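PDB 5T8U: lipoate-protein ligase 1 from Plasmodium falciparum, which belongs to the lipoyl protein ligase A/B family and combines a catalytic domain related to class II tRNA synthetases with a smaller C-terminal domain. Local coordinates for residues V146-C151 against T201-S205; G97-H101 against I177-L182; G11-S17 against E53-W59. All coordinates share one frame; numbering follows the deposited sequence.

Contact 1. Residues V146-C151 against T201-S205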
loop_
_atom_site.group_PDB
_atom_site.type_symbol
_atom_site.label_atom_id
_atom_site.label_comp_id
_atom_site.label_asym_id
_atom_site.label_seq_id
_atom_site.Cartn_x
_atom_site.Cartn_y
_atom_site.Cartn_z
ATOM N N VAL A 146 -13.840 -8.757 -11.347
ATOM C CA VAL A 146 -15.260 -8.764 -11.660
ATOM C C VAL A 146 -15.593 -9.813 -12.714
ATOM O O VAL A 146 -16.638 -10.464 -12.640
ATOM C CB VAL A 146 -15.729 -7.360 -12.107
ATOM C CG1 VAL A 146 -15.104 -6.966 -13.442
ATOM C CG2 VAL A 146 -17.248 -7.306 -12.175
ATOM N N ASN A 147 -14.719 -9.988 -13.700
ATOM C CA ASN A 147 -14.835 -11.051 -14.695
ATOM C C ASN A 147 -13.462 -11.669 -14.922
ATOM O O ASN A 147 -13.008 -11.847 -16.054
ATOM C CB ASN A 147 -15.418 -10.524 -16.006
ATOM C CG ASN A 147 -16.911 -10.287 -15.929
ATOM O OD1 ASN A 147 -17.620 -10.951 -15.174
ATOM N ND2 ASN A 147 -17.399 -9.339 -16.722
ATOM N N ASP A 148 -12.781 -12.003 -13.829
ATOM C CA ASP A 148 -11.383 -12.417 -13.837
ATOM C C ASP A 148 -10.465 -11.274 -14.249
ATOM O O ASP A 148 -9.295 -11.510 -14.578
ATOM C CB ASP A 148 -11.155 -13.622 -14.756
ATOM C CG ASP A 148 -12.208 -14.702 -14.572
ATOM O OD1 ASP A 148 -12.301 -15.269 -13.462
ATOM O OD2 ASP A 148 -12.953 -14.971 -15.538
ATOM N N GLN A 149 -10.965 -10.041 -14.237
ATOM C CA GLN A 149 -10.223 -8.860 -14.659
ATOM C C GLN A 149 -10.036 -7.941 -13.463
ATOM O O GLN A 149 -10.992 -7.670 -12.729
ATOM C CB GLN A 149 -10.963 -8.121 -15.775
ATOM C CG GLN A 149 -11.312 -8.988 -16.972
ATOM C CD GLN A 149 -12.089 -8.234 -18.031
ATOM O OE1 GLN A 149 -13.304 -8.392 -18.156
ATOM N NE2 GLN A 149 -11.390 -7.409 -18.802
ATOM N N LYS A 150 -8.814 -7.452 -13.278
ATOM C CA LYS A 150 -8.511 -6.616 -12.125
ATOM C C LYS A 150 -9.313 -5.321 -12.173
ATOM O O LYS A 150 -9.313 -4.614 -13.185
ATOM C CB LYS A 150 -7.015 -6.301 -12.080
ATOM C CG LYS A 150 -6.523 -5.839 -10.716
ATOM C CD LYS A 150 -5.349 -4.870 -10.818
ATOM C CE LYS A 150 -4.148 -5.352 -10.019
ATOM N NZ LYS A 150 -3.145 -4.270 -9.810
ATOM N N CYS A 151 -10.003 -5.016 -11.072
ATOM C CA CYS A 151 -10.628 -3.714 -10.886
ATOM C C CYS A 151 -10.156 -3.009 -9.625
ATOM O O CYS A 151 -10.492 -1.834 -9.432
ATOM C CB CYS A 151 -12.160 -3.844 -10.842
ATOM S SG CYS A 151 -12.831 -4.380 -9.256
ATOM N N THR A 201 -5.026 -8.067 -17.604
ATOM C CA THR A 201 -5.684 -6.905 -18.190
ATOM C C THR A 201 -6.439 -6.106 -17.130
ATOM O O THR A 201 -6.643 -6.575 -16.010
ATOM C CB THR A 201 -6.667 -7.315 -19.308
ATOM O OG1 THR A 201 -7.408 -6.168 -19.745
ATOM C CG2 THR A 201 -7.631 -8.387 -18.818
ATOM N N ILE A 202 -6.851 -4.898 -17.501
ATOM C CA ILE A 202 -7.558 -3.987 -16.610
ATOM C C ILE A 202 -9.004 -3.879 -17.072
ATOM O O ILE A 202 -9.319 -4.076 -18.252
ATOM C CB ILE A 202 -6.871 -2.603 -16.580
ATOM C CG1 ILE A 202 -5.559 -2.673 -15.789
ATOM C CG2 ILE A 202 -7.789 -1.527 -16.000
ATOM C CD1 ILE A 202 -5.727 -2.917 -14.291
ATOM N N ASN A 203 -9.893 -3.572 -16.127
ATOM C CA ASN A 203 -11.300 -3.361 -16.436
ATOM C C ASN A 203 -11.829 -2.202 -15.609
ATOM O O ASN A 203 -11.676 -2.187 -14.384
ATOM C CB ASN A 203 -12.132 -4.617 -16.161
ATOM C CG ASN A 203 -13.526 -4.531 -16.752
ATOM O OD1 ASN A 203 -13.732 -3.911 -17.796
ATOM N ND2 ASN A 203 -14.492 -5.143 -16.081
ATOM N N LEU A 204 -12.450 -1.237 -16.282
ATOM C CA LEU A 204 -13.085 -0.121 -15.599
ATOM C C LEU A 204 -14.488 -0.521 -15.165
ATOM O O LEU A 204 -15.262 -1.066 -15.959
ATOM C CB LEU A 204 -13.147 1.106 -16.508
ATOM C CG LEU A 204 -11.830 1.798 -16.873
ATOM C CD1 LEU A 204 -11.031 2.111 -15.626
ATOM C CD2 LEU A 204 -10.996 0.978 -17.848
ATOM N N SER A 205 -14.817 -0.250 -13.903
ATOM C CA SER A 205 -16.144 -0.572 -13.399
ATOM C C SER A 205 -17.242 0.234 -14.084
ATOM O O SER A 205 -18.423 -0.042 -13.850
ATOM C CB SER A 205 -16.191 -0.355 -11.886
ATOM O OG SER A 205 -15.527 -1.398 -11.196
#

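Contact 2. Residues G97-H101 against I177-L182. With LPA (lipoic acid), chain C.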
loop_
_atom_site.group_PDB
_atom_site.type_symbol
_atom_site.label_atom_id
_atom_site.label_comp_id
_atom_site.label_asym_id
_atom_site.label_seq_id
_atom_site.Cartn_x
_atom_site.Cartn_y
_atom_site.Cartn_z
ATOM N N GLY A 97 3.548 -3.747 -6.834
ATOM C CA GLY A 97 4.108 -3.316 -8.095
ATOM C C GLY A 97 3.780 -1.866 -8.415
ATOM O O GLY A 97 3.017 -1.198 -7.722
ATOM N N ALA A 98 4.384 -1.385 -9.497
ATOM C CA ALA A 98 4.161 -0.014 -9.933
ATOM C C ALA A 98 2.763 0.129 -10.519
ATOM O O ALA A 98 2.349 -0.668 -11.366
ATOM C CB ALA A 98 5.214 0.395 -10.964
ATOM N N VAL A 99 2.035 1.148 -10.064
ATOM C CA VAL A 99 0.676 1.403 -10.518
ATOM C C VAL A 99 0.560 2.855 -10.958
ATOM O O VAL A 99 1.370 3.712 -10.596
ATOM C CB VAL A 99 -0.373 1.088 -9.429
ATOM C CG1 VAL A 99 -0.359 -0.399 -9.093
ATOM C CG2 VAL A 99 -0.122 1.926 -8.186
ATOM N N TYR A 100 -0.477 3.120 -11.747
ATOM C CA TYR A 100 -0.767 4.443 -12.277
ATOM C C TYR A 100 -2.060 4.963 -11.667
ATOM O O TYR A 100 -2.997 4.195 -11.430
ATOM C CB TYR A 100 -0.886 4.388 -13.802
ATOM C CG TYR A 100 -1.324 5.674 -14.463
ATOM C CD1 TYR A 100 -0.417 6.693 -14.725
ATOM C CD2 TYR A 100 -2.643 5.859 -14.850
ATOM C CE1 TYR A 100 -0.815 7.862 -15.340
ATOM C CE2 TYR A 100 -3.051 7.027 -15.466
ATOM C CZ TYR A 100 -2.132 8.023 -15.709
ATOM O OH TYR A 100 -2.528 9.189 -16.322
ATOM N N HIS A 101 -2.105 6.268 -11.415
ATOM C CA HIS A 101 -3.258 6.908 -10.802
ATOM C C HIS A 101 -3.700 8.092 -11.644
ATOM O O HIS A 101 -2.886 8.751 -12.294
ATOM C CB HIS A 101 -2.950 7.402 -9.382
ATOM C CG HIS A 101 -3.016 6.336 -8.334
ATOM N ND1 HIS A 101 -3.274 5.014 -8.623
ATOM C CD2 HIS A 101 -2.859 6.403 -6.990
ATOM C CE1 HIS A 101 -3.271 4.311 -7.504
ATOM N NE2 HIS A 101 -3.022 5.131 -6.499
ATOM N N ILE A 177 -3.523 4.337 -21.553
ATOM C CA ILE A 177 -2.342 5.165 -21.331
ATOM C C ILE A 177 -1.296 4.445 -20.491
ATOM O O ILE A 177 -0.110 4.790 -20.552
ATOM C CB ILE A 177 -2.754 6.505 -20.679
ATOM C CG1 ILE A 177 -1.681 7.570 -20.907
ATOM C CG2 ILE A 177 -3.032 6.337 -19.186
ATOM C CD1 ILE A 177 -1.751 8.212 -22.276
ATOM N N LEU A 178 -1.704 3.439 -19.714
ATOM C CA LEU A 178 -0.795 2.785 -18.777
ATOM C C LEU A 178 0.493 2.340 -19.461
ATOM O O LEU A 178 1.596 2.596 -18.963
ATOM C CB LEU A 178 -1.491 1.587 -18.131
ATOM C CG LEU A 178 -2.810 1.870 -17.413
ATOM C CD1 LEU A 178 -3.409 0.583 -16.869
ATOM C CD2 LEU A 178 -2.595 2.861 -16.293
ATOM N N ASN A 179 0.372 1.671 -20.607
ATOM C CA ASN A 179 1.536 1.097 -21.270
ATOM C C ASN A 179 2.568 2.141 -21.681
ATOM O O ASN A 179 3.678 1.762 -22.071
ATOM C CB ASN A 179 1.089 0.296 -22.494
ATOM C CG ASN A 179 0.430 -1.019 -22.120
ATOM O OD1 ASN A 179 0.903 -1.733 -21.235
ATOM N ND2 ASN A 179 -0.672 -1.340 -22.787
ATOM N N LYS A 180 2.241 3.434 -21.610
ATOM C CA LYS A 180 3.237 4.460 -21.899
ATOM C C LYS A 180 4.232 4.631 -20.758
ATOM O O LYS A 180 5.387 5.000 -21.000
ATOM C CB LYS A 180 2.560 5.803 -22.176
ATOM C CG LYS A 180 1.791 5.874 -23.482
ATOM C CD LYS A 180 1.280 7.286 -23.720
ATOM C CE LYS A 180 0.398 7.374 -24.955
ATOM N NZ LYS A 180 -0.124 8.755 -25.165
ATOM N N TYR A 181 3.811 4.369 -19.523
ATOM C CA TYR A 181 4.598 4.685 -18.337
ATOM C C TYR A 181 5.191 3.464 -17.655
ATOM O O TYR A 181 6.309 3.535 -17.139
ATOM C CB TYR A 181 3.727 5.450 -17.333
ATOM C CG TYR A 181 3.005 6.632 -17.944
ATOM C CD1 TYR A 181 1.726 6.979 -17.532
ATOM C CD2 TYR A 181 3.603 7.397 -18.937
ATOM C CE1 TYR A 181 1.062 8.055 -18.091
ATOM C CE2 TYR A 181 2.948 8.473 -19.502
ATOM C CZ TYR A 181 1.679 8.799 -19.075
ATOM O OH TYR A 181 1.025 9.873 -19.636
ATOM N N LEU A 182 4.474 2.339 -17.639
ATOM C CA LEU A 182 4.951 1.125 -16.975
ATOM C C LEU A 182 5.890 0.378 -17.924
ATOM O O LEU A 182 5.564 -0.661 -18.500
ATOM C CB LEU A 182 3.773 0.263 -16.541
ATOM C CG LEU A 182 2.667 1.014 -15.792
ATOM C CD1 LEU A 182 1.519 0.080 -15.439
ATOM C CD2 LEU A 182 3.209 1.691 -14.538
HETATM C C1 LPA C . -0.715 -4.220 -6.571
HETATM O O1 LPA C . -1.465 -4.455 -7.555
HETATM C C2 LPA C . -1.220 -3.359 -5.416
HETATM O O2 LPA C . 0.451 -4.697 -6.539
HETATM C C3 LPA C . -1.382 -1.921 -5.899
HETATM C C4 LPA C . -1.532 -0.981 -4.704
HETATM C C5 LPA C . -1.384 0.459 -5.191
HETATM C C6 LPA C . -1.393 1.355 -4.110
HETATM S S6 LPA C . -0.720 2.676 -4.530
HETATM C C7 LPA C . -3.250 1.810 -3.605
HETATM C C8 LPA C . -3.304 3.356 -3.218
HETATM S S8 LPA C . -1.632 4.039 -3.523
#

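Contact 3. Residues G11-S17 against E53-W59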
loop_
_atom_site.group_PDB
_atom_site.type_symbol
_atom_site.label_atom_id
_atom_site.label_comp_id
_atom_site.label_asym_id
_atom_site.label_seq_id
_atom_site.Cartn_x
_atom_site.Cartn_y
_atom_site.Cartn_z
ATOM N N GLY A 11 -15.821 5.747 18.332
ATOM C CA GLY A 11 -16.456 5.041 17.235
ATOM C C GLY A 11 -15.653 5.112 15.949
ATOM O O GLY A 11 -14.676 5.855 15.868
ATOM N N PRO A 12 -16.061 4.342 14.942
ATOM C CA PRO A 12 -15.327 4.342 13.671
ATOM C C PRO A 12 -15.279 5.729 13.047
ATOM O O PRO A 12 -16.065 6.620 13.377
ATOM C CB PRO A 12 -16.118 3.357 12.797
ATOM C CG PRO A 12 -17.447 3.211 13.464
ATOM C CD PRO A 12 -17.210 3.422 14.920
ATOM N N LEU A 13 -14.333 5.901 12.124
ATOM C CA LEU A 13 -14.078 7.189 11.494
ATOM C C LEU A 13 -14.075 7.053 9.978
ATOM O O LEU A 13 -13.585 6.060 9.428
ATOM C CB LEU A 13 -12.738 7.780 11.944
ATOM C CG LEU A 13 -12.680 8.482 13.300
ATOM C CD1 LEU A 13 -11.237 8.817 13.647
ATOM C CD2 LEU A 13 -13.529 9.744 13.296
ATOM N N VAL A 14 -14.616 8.071 9.316
ATOM C CA VAL A 14 -14.592 8.194 7.864
ATOM C C VAL A 14 -13.910 9.519 7.547
ATOM O O VAL A 14 -14.437 10.591 7.873
ATOM C CB VAL A 14 -16.000 8.138 7.258
ATOM C CG1 VAL A 14 -15.928 8.109 5.739
ATOM C CG2 VAL A 14 -16.762 6.930 7.787
ATOM N N LEU A 15 -12.742 9.448 6.918
ATOM C CA LEU A 15 -11.926 10.611 6.609
ATOM C C LEU A 15 -11.816 10.762 5.098
ATOM O O LEU A 15 -11.785 9.768 4.362
ATOM C CB LEU A 15 -10.531 10.481 7.232
ATOM C CG LEU A 15 -10.491 9.921 8.657
ATOM C CD1 LEU A 15 -9.055 9.807 9.147
ATOM C CD2 LEU A 15 -11.315 10.774 9.607
ATOM N N VAL A 16 -11.763 12.010 4.640
ATOM C CA VAL A 16 -11.723 12.326 3.219
ATOM C C VAL A 16 -10.672 13.400 2.989
ATOM O O VAL A 16 -10.492 14.296 3.822
ATOM C CB VAL A 16 -13.101 12.794 2.706
ATOM C CG1 VAL A 16 -13.032 13.181 1.232
ATOM C CG2 VAL A 16 -14.141 11.705 2.922
ATOM N N SER A 17 -9.976 13.307 1.860
ATOM C CA SER A 17 -9.030 14.325 1.427
ATOM C C SER A 17 -9.416 14.774 0.026
ATOM O O SER A 17 -9.416 13.965 -0.908
ATOM C CB SER A 17 -7.596 13.794 1.444
ATOM O OG SER A 17 -6.706 14.719 0.843
ATOM N N GLU A 53 -10.394 2.431 17.082
ATOM C CA GLU A 53 -11.493 1.933 16.272
ATOM C C GLU A 53 -11.129 1.954 14.795
ATOM O O GLU A 53 -10.104 2.516 14.397
ATOM C CB GLU A 53 -12.743 2.780 16.525
ATOM C CG GLU A 53 -13.288 2.689 17.937
ATOM C CD GLU A 53 -13.934 1.351 18.229
ATOM O OE1 GLU A 53 -13.280 0.498 18.866
ATOM O OE2 GLU A 53 -15.096 1.147 17.816
ATOM N N PRO A 54 -11.952 1.344 13.941
ATOM C CA PRO A 54 -11.633 1.310 12.509
ATOM C C PRO A 54 -11.654 2.692 11.872
ATOM O O PRO A 54 -12.353 3.602 12.323
ATOM C CB PRO A 54 -12.733 0.417 11.919
ATOM C CG PRO A 54 -13.274 -0.356 13.072
ATOM C CD PRO A 54 -13.154 0.550 14.250
ATOM N N ILE A 55 -10.875 2.831 10.799
ATOM C CA ILE A 55 -10.821 4.055 10.007
ATOM C C ILE A 55 -10.927 3.694 8.534
ATOM O O ILE A 55 -10.282 2.745 8.068
ATOM C CB ILE A 55 -9.522 4.850 10.258
ATOM C CG1 ILE A 55 -9.487 5.351 11.700
ATOM C CG2 ILE A 55 -9.392 6.010 9.263
ATOM C CD1 ILE A 55 -8.241 6.128 12.068
ATOM N N LEU A 56 -11.733 4.461 7.804
ATOM C CA LEU A 56 -11.760 4.426 6.348
ATOM C C LEU A 56 -11.394 5.807 5.833
ATOM O O LEU A 56 -12.027 6.795 6.210
ATOM C CB LEU A 56 -13.136 4.012 5.819
ATOM C CG LEU A 56 -13.365 4.236 4.319
ATOM C CD1 LEU A 56 -12.318 3.507 3.488
ATOM C CD2 LEU A 56 -14.762 3.796 3.921
ATOM N N PHE A 57 -10.380 5.878 4.973
ATOM C CA PHE A 57 -9.895 7.142 4.433
ATOM C C PHE A 57 -9.930 7.076 2.913
ATOM O O PHE A 57 -9.306 6.195 2.313
ATOM C CB PHE A 57 -8.480 7.439 4.934
ATOM C CG PHE A 57 -7.804 8.572 4.214
ATOM C CD1 PHE A 57 -8.452 9.781 4.037
ATOM C CD2 PHE A 57 -6.512 8.432 3.727
ATOM C CE1 PHE A 57 -7.835 10.826 3.379
ATOM C CE2 PHE A 57 -5.888 9.476 3.069
ATOM C CZ PHE A 57 -6.552 10.676 2.896
ATOM N N LEU A 58 -10.649 8.012 2.297
ATOM C CA LEU A 58 -10.846 8.029 0.853
ATOM C C LEU A 58 -10.097 9.203 0.239
ATOM O O LEU A 58 -10.081 10.302 0.803
ATOM C CB LEU A 58 -12.335 8.113 0.514
ATOM C CG LEU A 58 -13.109 6.840 0.858
ATOM C CD1 LEU A 58 -14.564 7.145 1.179
ATOM C CD2 LEU A 58 -13.007 5.847 -0.287
ATOM N N TRP A 59 -9.477 8.972 -0.917
ATOM C CA TRP A 59 -8.654 10.002 -1.535
ATOM C C TRP A 59 -8.436 9.662 -3.000
ATOM O O TRP A 59 -8.517 8.502 -3.406
ATOM C CB TRP A 59 -7.313 10.158 -0.805
ATOM C CG TRP A 59 -6.636 8.856 -0.448
ATOM C CD1 TRP A 59 -7.083 7.910 0.433
ATOM C CD2 TRP A 59 -5.380 8.372 -0.945
ATOM N NE1 TRP A 59 -6.193 6.868 0.504
ATOM C CE2 TRP A 59 -5.138 7.127 -0.329
ATOM C CE3 TRP A 59 -4.439 8.867 -1.853
ATOM C CZ2 TRP A 59 -3.998 6.373 -0.592
ATOM C CZ3 TRP A 59 -3.305 8.117 -2.109
ATOM C CH2 TRP A 59 -3.096 6.883 -1.484
#

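Contact 1. Residues V146-C151 against T201-S205
N203 is held against the turn at 146-151 by its backbone and by its side chain. Its N gives a hydrogen bond to K150 O at 3.2 Å, bent at the hydrogen (144°), within a single beta bridge between K150 and I202. The tight point is at V146: the V146 and N203 side chains cross at about a right angle, CG1 meeting N203 ND2 at 3.3 Å. A roomier layer is formed by the carboxamide of Q149, which stacks on that of N203 with the planes only 9° apart and Q149 CD 4.2 Å from N203 CG; Q149 CB meets N203 CB at 3.7 Å. The solvent side is looser. There the exposed T201 side chain touches Q149 through its methyl, CG2 lying 3.9 Å from Q149 NE2, and its hydroxyl turns to K175. K150 takes its CG anti to the backbone N (chi1 -161°), and a bent chain then runs beside I202, with CD 4.0 Å from I202 CD1, before leaving the contact. K150 NZ is hydrogen-bonded to O1 of lipoic acid, consistent with a pocket lysine carried by strand 150-159 in the main sheet of a lipoyl ligase A/B catalytic domain.

Contact 2. Residues G97-H101 against I177-L182
The wall of the lipoic acid pocket formed by strand 99-101 is backed from behind by the short, weakly bonded helix at about 178-181, with Y100 meeting I177, L178 and Y181. With CG anti to the backbone N (chi1 174°), the Y100 ring is directed at the side chains of 177-181. One methyl of L178 presses on the ring root, CD2 lying 3.3 Å from Y100 CD2, and I177 CG2 reaches Y100 CE2 at 3.8 Å. Y181 comes in on the CE1 flank of the ring: the two centroids are 5.4 Å apart and the planes make 38°, an oblique pairing in which Y100 CE1 comes to the rim of the Y181 ring, 3.3 Å from Y181 CE1. Y181 OH is held by D85. Packing is lighter at the other end, where A98 CB and L182 CD2 stand 4.3 Å apart. V99 and H101 turn to the opposite side of the strand, and both border the ligand. H101 ND1 donates to Y100 O (2.9 Å) from above the carbonyl plane, which would favour this rotation of the imidazole, with NE2 toward S8 of lipoic acid, 3.5 Å away. V99 CG1 and CG2 lie along the aliphatic chain, and G97 N is hydrogen-bonded to carboxylate O2 in a nearly straight line (175°). A strand of the small three-stranded sheet thus lines the lipoic acid pocket of the lipoyl ligase catalytic domain on one side and packs on 177-182 with the other.

Contact 3. Residues G11-S17 against E53-W59
L13 and L15, bridged to I55 and F57, pair in parallel with the strand 55-59 through alternating backbone hydrogen bonds. L13 N donates to P54 O, L56 N to L13 O, L15 N to L56 O at 2.8 Å and L58 N to L15 O. A further bond runs from S17 N to L58 O at 3.2 Å. CA-H...O contacts supplement these bonds, among them F57 CA to L15 O at 3.2 Å. The axes of strands 13-17 and 55-59 approach to 4.7 Å, and their directions differ by 17°.

On one face of the sheet L13 CB meets I55 CG1, and the L15 and I55 side chains cross at a slant, L15 CD1 lying 3.8 Å from I55 CG2. F57, with its CG anti to the backbone N (chi1 168°), reaches toward strand 13-17 and meets it with the ring edge. F57 CD1 sits 3.3 Å from L15 O, and F57 CE1 lies 3.6 Å from S17 CB. W59 CD1 rests over one face of that ring, near its rim, while W59 NE1 is held by T109 and the residue borders lipoic acid. The S17 hydroxyl is bound by N25. The other face carries V14, V16, L56 and L58.

Helix 22-34, part of the connection between the two parallel strands (a beta-alpha-beta crossover), covers L15, S17, F57 and W59. Helix 213-227 lies across V14, L56 and L58 through I221 and F224. Within the sheet, strand 244-245 flanks 13-17 and strand 105-112 flanks 55-59.

Contact 3 comes first along the chain. The other two interleave in the order 97-101, 146-151, 177-182, 201-205, with unmodelled residues 184-200 before the last segment. The centres of contacts 1 and 2 are about 15 Å apart, and the two touch where I202 CG1 meets L178 CD1. The centre of contact 3 is about 26 Å from that of contact 1 and 27 Å from that of contact 2, and it touches neither. Contacts 1 and 3 reach the same eight-stranded sheet, through strands 150-159 and 13-17 with 55-59, whereas contact 2 uses strand 99-101. Each contact contributes to the lipoic acid pocket, which therefore draws on the eight-stranded and the small three-stranded 88-90/64-66/99-101 sheets.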